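PDB 4EGV: acetyl-CoA acetyltransferase from Mycobacterium smegmatis, which is a monomeric thiolase-like protein, carrying an additional C-terminal domain, that probably has acyltransferase activity. Local coordinates for residues 66-71 with 134-139; 21-26 with 274-279; 306-311 with 482-487. All coordinates share one frame; numbering follows the deposited sequence.

Contact 1: residues 66-71 with 134-139; sequences RAIDTV and NDVVLI
Asp69 turns its carboxylate back onto the start of strand 136-143 and holds Val136 by both its N-H and its carbonyl. The backbone N of Asp69 donates to Val136 O (3.0 Å), while its OD2 accepts the N-H of Val136 at 3.0 Å in a nearly straight bond of 169°. That N-H arrives from above the carboxylate plane, some 42° out of it. CG lies between the backbone N and the carbonyl carbon (chi1 56°), which folds the short side chain over its own main chain and brings both oxygens to the incoming strand; the N-H of Asp135 adds weak bonds to them. Aspartate suits the site because it can take up amides that the parallel pairing has not yet reached. The carboxylate of Asp135 is close too, its OD2 4.2 Å from Asp69 OD2, but the amide donors would probably offset the nearness of this like charge.

Ile68 crosses Val136 at about a right angle, CG1 against CG1 at 3.9 Å, and its CD1 reaches Leu138 CB at 4.2 Å. Beyond this clasp the chains pair as parallel strands, Thr70 with Val137 and Val71 with Leu138, tied by the bond from Leu138 N to Thr70 O (3.0 Å). On the face of Val71 and Leu138, Val71 CG1 touches the same Leu138 CB from farther along. Branched residues fit here, filling space beside an extended backbone. On the reverse face, Thr70 CB rests on Val137 CG2 (4.2 Å).

Phe125 of helix 117-130 covers Thr70 and Val137, whereas Pro94 and Ile101 of helix 93-101 pack on Val71 and Leu138. Strand 107-110 pairs with the far edge of strand 70-73, and strand 271-279 with that of strand 136-143.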
loop_
_atom_site.group_PDB
_atom_site.type_symbol
_atom_site.label_atom_id
_atom_site.label_comp_id
_atom_site.label_asym_id
_atom_site.label_seq_id
_atom_site.Cartn_x
_atom_site.Cartn_y
_atom_site.Cartn_z
ATOM N N ARG A 66 16.317 -27.230 0.639
ATOM C CA ARG A 66 16.107 -28.300 1.625
ATOM C C ARG A 66 16.052 -27.773 3.065
ATOM O O ARG A 66 15.486 -28.425 3.929
ATOM C CB ARG A 66 17.135 -29.437 1.477
ATOM C CG ARG A 66 16.813 -30.409 0.330
ATOM C CD ARG A 66 17.798 -31.619 0.216
ATOM N NE ARG A 66 19.232 -31.253 0.221
ATOM C CZ ARG A 66 19.998 -31.023 -0.852
ATOM N NH1 ARG A 66 19.516 -31.118 -2.077
ATOM N NH2 ARG A 66 21.264 -30.693 -0.693
ATOM N N ALA A 67 16.603 -26.581 3.299
ATOM C CA ALA A 67 16.672 -26.022 4.630
ATOM C C ALA A 67 15.463 -25.151 4.997
ATOM O O ALA A 67 15.279 -24.802 6.167
ATOM C CB ALA A 67 17.991 -25.235 4.816
ATOM N N ILE A 68 14.664 -24.783 4.000
ATOM C CA ILE A 68 13.455 -23.985 4.228
ATOM C C ILE A 68 12.405 -24.718 5.103
ATOM O O ILE A 68 11.916 -25.785 4.742
ATOM C CB ILE A 68 12.786 -23.494 2.894
ATOM C CG1 ILE A 68 13.703 -22.557 2.134
ATOM C CG2 ILE A 68 11.467 -22.785 3.167
ATOM C CD1 ILE A 68 13.337 -22.372 0.683
ATOM N N ASP A 69 12.063 -24.110 6.232
ATOM C CA ASP A 69 11.106 -24.674 7.136
ATOM C C ASP A 69 9.692 -24.052 7.039
ATOM O O ASP A 69 8.699 -24.684 7.445
ATOM C CB ASP A 69 11.652 -24.734 8.586
ATOM C CG ASP A 69 12.120 -23.343 9.156
ATOM O OD1 ASP A 69 11.311 -22.395 9.362
ATOM O OD2 ASP A 69 13.330 -23.213 9.454
ATOM N N THR A 70 9.593 -22.832 6.496
ATOM C CA THR A 70 8.295 -22.204 6.280
ATOM C C THR A 70 8.234 -21.486 4.962
ATOM O O THR A 70 9.170 -20.792 4.605
ATOM C CB THR A 70 7.957 -21.193 7.366
ATOM O OG1 THR A 70 8.229 -21.788 8.624
ATOM C CG2 THR A 70 6.483 -20.816 7.299
ATOM N N VAL A 71 7.121 -21.686 4.259
ATOM C CA VAL A 71 6.754 -20.881 3.114
ATOM C C VAL A 71 5.474 -20.113 3.388
ATOM O O VAL A 71 4.544 -20.593 4.031
ATOM C CB VAL A 71 6.636 -21.659 1.791
ATOM C CG1 VAL A 71 7.940 -22.278 1.458
ATOM C CG2 VAL A 71 5.572 -22.700 1.848
ATOM N N ASN A 134 11.405 -20.126 14.021
ATOM C CA ASN A 134 11.656 -20.479 12.658
ATOM C C ASN A 134 13.107 -20.171 12.343
ATOM O O ASN A 134 13.731 -19.466 13.097
ATOM C CB ASN A 134 10.686 -19.720 11.762
ATOM C CG ASN A 134 9.293 -20.251 11.833
ATOM O OD1 ASN A 134 8.970 -21.175 11.178
ATOM N ND2 ASN A 134 8.472 -19.656 12.644
ATOM N N ASP A 135 13.639 -20.709 11.254
ATOM C CA ASP A 135 15.049 -20.561 10.895
ATOM C C ASP A 135 15.302 -20.101 9.463
ATOM O O ASP A 135 16.078 -19.269 9.202
ATOM C CB ASP A 135 15.795 -21.872 11.118
ATOM C CG ASP A 135 16.020 -22.197 12.567
ATOM O OD1 ASP A 135 16.583 -21.402 13.283
ATOM O OD2 ASP A 135 15.644 -23.260 12.984
ATOM N N VAL A 136 14.648 -20.704 8.531
ATOM C CA VAL A 136 14.660 -20.290 7.127
ATOM C C VAL A 136 13.251 -20.181 6.543
ATOM O O VAL A 136 12.489 -21.143 6.517
ATOM C CB VAL A 136 15.510 -21.211 6.240
ATOM C CG1 VAL A 136 15.658 -20.634 4.837
ATOM C CG2 VAL A 136 16.846 -21.457 6.866
ATOM N N VAL A 137 12.923 -18.993 6.069
ATOM C CA VAL A 137 11.601 -18.718 5.597
ATOM C C VAL A 137 11.658 -18.175 4.180
ATOM O O VAL A 137 12.513 -17.398 3.846
ATOM C CB VAL A 137 10.903 -17.693 6.535
ATOM C CG1 VAL A 137 9.492 -17.283 6.016
ATOM C CG2 VAL A 137 10.835 -18.224 7.960
ATOM N N LEU A 138 10.727 -18.610 3.353
ATOM C CA LEU A 138 10.532 -18.065 2.010
ATOM C C LEU A 138 9.158 -17.419 1.868
ATOM O O LEU A 138 8.150 -18.022 2.131
ATOM C CB LEU A 138 10.727 -19.140 0.915
ATOM C CG LEU A 138 10.677 -18.643 -0.539
ATOM C CD1 LEU A 138 11.804 -17.623 -0.794
ATOM C CD2 LEU A 138 10.753 -19.758 -1.543
ATOM N N ILE A 139 9.151 -16.165 1.446
ATOM C CA ILE A 139 7.950 -15.415 1.185
ATOM C C ILE A 139 7.807 -15.168 -0.327
ATOM O O ILE A 139 8.797 -14.973 -1.018
ATOM C CB ILE A 139 8.044 -14.119 1.980
ATOM C CG1 ILE A 139 7.869 -14.413 3.465
ATOM C CG2 ILE A 139 7.010 -13.077 1.563
ATOM C CD1 ILE A 139 8.396 -13.288 4.353
#

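Contact 2: residues 21-26 with 274-279; sequences VIVGVG and ALLMMS
Val23 and Gly24 both face Leu276, forming a classic beta bulge in an otherwise regular antiparallel pair, and the packing is close here. Leu276 O takes the N-H of Val23, N to O 2.8 Å, and a second, weaker bond comes from Gly24 N to Leu276 O at 3.3 Å, so one carbonyl serves two donors. The leucine's CG stands anti to the backbone N (chi1 -175°), which places it against Val23 CG2 at 3.9 Å. Leu276 CB lies 3.5 Å from Gly24 O; glycine, with no side chain, lets the leucine lie close over its backbone.

Side-chain contact is sparser toward the Gly26 end. There only Ala274 has a side chain, a single methyl, and the pair relies on its two backbone bonds, Gly26 N to Ala274 O and Ala274 N to Gly26 O. On the other face the touches are few: Val25 CG1 meets Leu275 CD2 at 3.8 Å, and Ile22 CG1 meets CG of the selenomethionine Met277 at 4.2 Å. This side is no solvent face, because helix 383-397 packs on Val25 and Leu275 and helix 117-130 on Met277.

Every residue is buried, and between the strands the main chain supplies all the polar bonds, seven backbone hydrogen bonds with one of them weak, and the side chains only apolar packing. Just past the bulge, Val25 N donates to the carboxylate of Asp56, which satisfies another buried amide.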
loop_
_atom_site.group_PDB
_atom_site.type_symbol
_atom_site.label_atom_id
_atom_site.label_comp_id
_atom_site.label_asym_id
_atom_site.label_seq_id
_atom_site.Cartn_x
_atom_site.Cartn_y
_atom_site.Cartn_z
ATOM N N VAL A 21 18.094 -11.973 8.845
ATOM C CA VAL A 21 18.549 -11.217 7.704
ATOM C C VAL A 21 17.819 -11.650 6.425
ATOM O O VAL A 21 17.540 -12.844 6.216
ATOM C CB VAL A 21 20.101 -11.295 7.544
ATOM C CG1 VAL A 21 20.762 -10.363 8.506
ATOM C CG2 VAL A 21 20.623 -12.712 7.722
ATOM N N ILE A 22 17.497 -10.676 5.581
ATOM C CA ILE A 22 17.120 -10.997 4.202
ATOM C C ILE A 22 18.356 -11.332 3.354
ATOM O O ILE A 22 19.278 -10.496 3.261
ATOM C CB ILE A 22 16.262 -9.918 3.554
ATOM C CG1 ILE A 22 14.952 -9.823 4.303
ATOM C CG2 ILE A 22 16.019 -10.233 2.078
ATOM C CD1 ILE A 22 14.007 -8.821 3.730
ATOM N N VAL A 23 18.379 -12.566 2.811
ATOM C CA VAL A 23 19.543 -13.059 2.059
ATOM C C VAL A 23 19.389 -13.162 0.551
ATOM O O VAL A 23 20.383 -13.043 -0.164
ATOM C CB VAL A 23 20.180 -14.326 2.617
ATOM C CG1 VAL A 23 20.585 -14.082 4.027
ATOM C CG2 VAL A 23 19.260 -15.511 2.481
ATOM N N GLY A 24 18.153 -13.342 0.077
ATOM C CA GLY A 24 17.899 -13.474 -1.334
ATOM C C GLY A 24 16.603 -12.822 -1.714
ATOM O O GLY A 24 15.604 -12.982 -1.025
ATOM N N VAL A 25 16.616 -12.080 -2.813
ATOM C CA VAL A 25 15.398 -11.437 -3.310
ATOM C C VAL A 25 15.185 -11.826 -4.782
ATOM O O VAL A 25 16.138 -12.057 -5.538
ATOM C CB VAL A 25 15.397 -9.869 -3.078
ATOM C CG1 VAL A 25 15.412 -9.548 -1.620
ATOM C CG2 VAL A 25 16.523 -9.172 -3.759
ATOM N N GLY A 26 13.943 -11.925 -5.206
ATOM C CA GLY A 26 13.729 -12.321 -6.572
ATOM C C GLY A 26 12.598 -11.620 -7.207
ATOM O O GLY A 26 11.571 -11.500 -6.624
ATOM N N ALA A 274 9.785 -12.793 -4.607
ATOM C CA ALA A 274 10.069 -13.654 -3.470
ATOM C C ALA A 274 11.137 -13.066 -2.567
ATOM O O ALA A 274 12.037 -12.386 -3.032
ATOM C CB ALA A 274 10.467 -15.009 -3.942
ATOM N N LEU A 275 11.020 -13.312 -1.267
ATOM C CA LEU A 275 12.064 -12.948 -0.312
ATOM C C LEU A 275 12.569 -14.132 0.503
ATOM O O LEU A 275 11.817 -14.869 1.077
ATOM C CB LEU A 275 11.587 -11.833 0.650
ATOM C CG LEU A 275 10.839 -10.621 0.072
ATOM C CD1 LEU A 275 10.067 -9.865 1.137
ATOM C CD2 LEU A 275 11.773 -9.706 -0.696
ATOM N N LEU A 276 13.866 -14.288 0.566
ATOM C CA LEU A 276 14.455 -15.317 1.360
ATOM C C LEU A 276 15.106 -14.736 2.601
ATOM O O LEU A 276 15.943 -13.886 2.517
ATOM C CB LEU A 276 15.456 -16.078 0.510
ATOM C CG LEU A 276 16.183 -17.327 1.022
ATOM C CD1 LEU A 276 15.254 -18.501 1.498
ATOM C CD2 LEU A 276 17.165 -17.729 -0.061
HETATM N N MSE A 277 14.707 -15.234 3.757
HETATM C CA MSE A 277 15.074 -14.680 5.038
HETATM C C MSE A 277 15.526 -15.780 5.964
HETATM O O MSE A 277 15.037 -16.899 5.897
HETATM C CB MSE A 277 13.856 -14.033 5.622
HETATM C CG MSE A 277 14.122 -13.076 6.774
HETATM SE SE MSE A 277 12.426 -12.265 7.458
HETATM C CE MSE A 277 11.474 -12.166 5.763
HETATM N N MSE A 278 16.445 -15.449 6.854
HETATM C CA MSE A 278 17.150 -16.443 7.662
HETATM C C MSE A 278 17.681 -15.831 8.947
HETATM O O MSE A 278 17.838 -14.631 9.047
HETATM C CB MSE A 278 18.383 -16.930 6.900
HETATM C CG MSE A 278 18.297 -18.198 6.156
HETATM SE SE MSE A 278 19.938 -18.468 5.074
HETATM C CE MSE A 278 20.792 -16.837 5.590
ATOM N N SER A 279 18.017 -16.688 9.904
ATOM C CA SER A 279 18.846 -16.317 11.023
ATOM C C SER A 279 20.255 -16.200 10.515
ATOM O O SER A 279 20.664 -16.912 9.636
ATOM C CB SER A 279 18.747 -17.347 12.144
ATOM O OG SER A 279 19.146 -18.621 11.728
#

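Contact 3: residues 306-311 with 482-487; sequences KLLERA and RFLAKT
Arg482 reaches from the edge strand of the C-terminal sheet into the loop 306-311 and is held there by backbone carbonyls. Its NH1 donates to Arg310 O at 2.6 Å and to Leu308 O at 3.2 Å, both oxygens lying close to the guanidinium plane. The two carbonyls are used differently: Arg310 O is met in its own carbonyl plane, whereas the donor stands well above that of Leu308. NH2 adds a weak bond to Arg310 O. The chain runs extended from CG to NE, giving the length needed to span the gap, and arginine suits the task because its flat head offers several N-H groups at one edge.

Charge plays a part as well. Glu458 forms a salt bridge with Arg482 NE, which probably helps fix the rotation of the head and offsets its charge.

The loop has its own supports. Glu309 N bonds to Lys306 O at 3.0 Å, closing a turn, and the side chain of Arg310 leads the other way, with NE on Pro305 O and NH1 on Ile411 O.

Apolar contact is confined to two leucines that meet at an angle, Leu308 CD2 lying 3.7 Å from Leu484 CD1. Ile474 of the adjoining strand 470-476 touches both, so these branched, apolar side chains form a small greasy patch beside the polar one.

Strand 482-487 is an outermost strand of a five-stranded antiparallel sheet in the additional C-terminal domain of type 1 thiolase-like proteins, a family grouped with OB folds. Arginine bound to loop carbonyls thus helps join that domain to the loop following strand 294-303.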
loop_
_atom_site.group_PDB
_atom_site.type_symbol
_atom_site.label_atom_id
_atom_site.label_comp_id
_atom_site.label_asym_id
_atom_site.label_seq_id
_atom_site.Cartn_x
_atom_site.Cartn_y
_atom_site.Cartn_z
ATOM N N LYS A 306 -13.091 1.578 10.696
ATOM C CA LYS A 306 -13.823 1.705 9.423
ATOM C C LYS A 306 -13.928 3.129 9.013
ATOM O O LYS A 306 -13.958 4.017 9.830
ATOM C CB LYS A 306 -15.234 1.101 9.420
ATOM C CG LYS A 306 -15.796 0.703 10.745
ATOM C CD LYS A 306 -17.002 -0.219 10.563
ATOM C CE LYS A 306 -16.764 -1.528 11.323
ATOM N NZ LYS A 306 -17.347 -2.691 10.611
ATOM N N LEU A 307 -14.042 3.304 7.715
ATOM C CA LEU A 307 -14.025 4.581 7.086
ATOM C C LEU A 307 -14.943 5.595 7.722
ATOM O O LEU A 307 -14.553 6.631 7.985
ATOM C CB LEU A 307 -14.255 4.442 5.591
ATOM C CG LEU A 307 -14.320 5.726 4.805
ATOM C CD1 LEU A 307 -13.080 6.485 4.993
ATOM C CD2 LEU A 307 -14.536 5.408 3.369
ATOM N N LEU A 308 -16.159 5.349 8.033
ATOM C CA LEU A 308 -16.937 6.467 8.561
ATOM C C LEU A 308 -16.749 6.851 10.054
ATOM O O LEU A 308 -17.384 7.777 10.546
ATOM C CB LEU A 308 -18.364 6.098 8.332
ATOM C CG LEU A 308 -19.141 6.424 7.066
ATOM C CD1 LEU A 308 -18.643 7.514 6.164
ATOM C CD2 LEU A 308 -19.824 5.239 6.416
ATOM N N GLU A 309 -15.913 6.107 10.769
ATOM C CA GLU A 309 -15.656 6.342 12.189
ATOM C C GLU A 309 -14.464 7.288 12.390
ATOM O O GLU A 309 -14.308 7.875 13.454
ATOM C CB GLU A 309 -15.394 5.004 12.906
ATOM C CG GLU A 309 -16.645 4.151 13.234
ATOM C CD GLU A 309 -16.329 2.695 13.718
ATOM O OE1 GLU A 309 -15.132 2.304 13.903
ATOM O OE2 GLU A 309 -17.310 1.932 13.922
ATOM N N ARG A 310 -13.636 7.429 11.352
ATOM C CA ARG A 310 -12.361 8.174 11.405
ATOM C C ARG A 310 -12.546 9.652 11.686
ATOM O O ARG A 310 -13.408 10.294 11.084
ATOM C CB ARG A 310 -11.545 7.996 10.112
ATOM C CG ARG A 310 -11.155 6.597 9.848
ATOM C CD ARG A 310 -10.387 6.415 8.581
ATOM N NE ARG A 310 -10.323 4.985 8.299
ATOM C CZ ARG A 310 -9.861 4.430 7.193
ATOM N NH1 ARG A 310 -9.357 5.171 6.209
ATOM N NH2 ARG A 310 -9.904 3.118 7.103
ATOM N N ALA A 311 -11.717 10.179 12.590
ATOM C CA ALA A 311 -11.776 11.578 13.020
ATOM C C ALA A 311 -11.674 12.538 11.814
ATOM O O ALA A 311 -12.424 13.496 11.683
ATOM C CB ALA A 311 -10.708 11.858 14.069
ATOM N N ARG A 482 -22.332 11.375 10.961
ATOM C CA ARG A 482 -22.181 11.186 9.499
ATOM C C ARG A 482 -23.210 10.231 8.880
ATOM O O ARG A 482 -23.832 9.404 9.563
ATOM C CB ARG A 482 -20.783 10.674 9.155
ATOM C CG ARG A 482 -19.681 11.726 9.138
ATOM C CD ARG A 482 -18.343 11.049 8.957
ATOM N NE ARG A 482 -17.230 11.968 9.087
ATOM C CZ ARG A 482 -16.001 11.644 9.510
ATOM N NH1 ARG A 482 -15.678 10.418 9.886
ATOM N NH2 ARG A 482 -15.070 12.573 9.560
ATOM N N PHE A 483 -23.365 10.358 7.572
ATOM C CA PHE A 483 -24.183 9.447 6.776
ATOM C C PHE A 483 -23.620 9.371 5.357
ATOM O O PHE A 483 -22.791 10.186 4.947
ATOM C CB PHE A 483 -25.657 9.904 6.727
ATOM C CG PHE A 483 -25.859 11.237 6.039
ATOM C CD1 PHE A 483 -26.146 11.300 4.681
ATOM C CD2 PHE A 483 -25.738 12.434 6.755
ATOM C CE1 PHE A 483 -26.308 12.543 4.048
ATOM C CE2 PHE A 483 -25.897 13.672 6.146
ATOM C CZ PHE A 483 -26.185 13.741 4.802
ATOM N N LEU A 484 -24.118 8.398 4.612
ATOM C CA LEU A 484 -23.810 8.221 3.202
ATOM C C LEU A 484 -25.042 8.513 2.340
ATOM O O LEU A 484 -26.171 8.293 2.772
ATOM C CB LEU A 484 -23.332 6.781 2.963
ATOM C CG LEU A 484 -21.868 6.456 3.157
ATOM C CD1 LEU A 484 -21.727 4.990 3.200
ATOM C CD2 LEU A 484 -21.141 7.047 1.995
ATOM N N ALA A 485 -24.819 9.013 1.129
ATOM C CA ALA A 485 -25.907 9.169 0.177
ATOM C C ALA A 485 -25.456 9.010 -1.274
ATOM O O ALA A 485 -24.312 9.317 -1.641
ATOM C CB ALA A 485 -26.622 10.483 0.378
ATOM N N LYS A 486 -26.380 8.511 -2.085
ATOM C CA LYS A 486 -26.174 8.313 -3.497
ATOM C C LYS A 486 -27.111 9.271 -4.237
ATOM O O LYS A 486 -28.192 9.578 -3.755
ATOM C CB LYS A 486 -26.528 6.877 -3.836
ATOM C CG LYS A 486 -26.004 6.408 -5.182
ATOM C CD LYS A 486 -27.048 5.586 -5.973
ATOM C CE LYS A 486 -26.676 4.110 -6.053
ATOM N NZ LYS A 486 -27.867 3.235 -6.120
ATOM N N THR A 487 -26.716 9.726 -5.416
ATOM C CA THR A 487 -27.472 10.763 -6.115
ATOM C C THR A 487 -27.296 10.716 -7.645
ATOM O O THR A 487 -26.180 10.582 -8.177
ATOM C CB THR A 487 -27.191 12.220 -5.509
ATOM O OG1 THR A 487 -28.119 13.175 -6.027
ATOM C CG2 THR A 487 -25.800 12.720 -5.815
#

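Overall arrangement
Contacts 1 and 2 belong to one mixed sheet and lie side by side, their centres about 10 Å apart, because strands 136-143 and 271-279 are neighbours: Val137 pairs with Met277 and Ile139 with Leu275. Together they join strands 70-73, 136-143, 271-279 and 20-29, part of the strand order 3-2-4-5-1 expected for the N-terminal half of a thiolase fold. Along the chain, contact 2 opens before contact 1 and closes after it; contact 3 follows both. It lies across the centre of the chain, about 42 to 43 Å away between centres, where the thiolase body meets the added C-terminal domain within this single subunit.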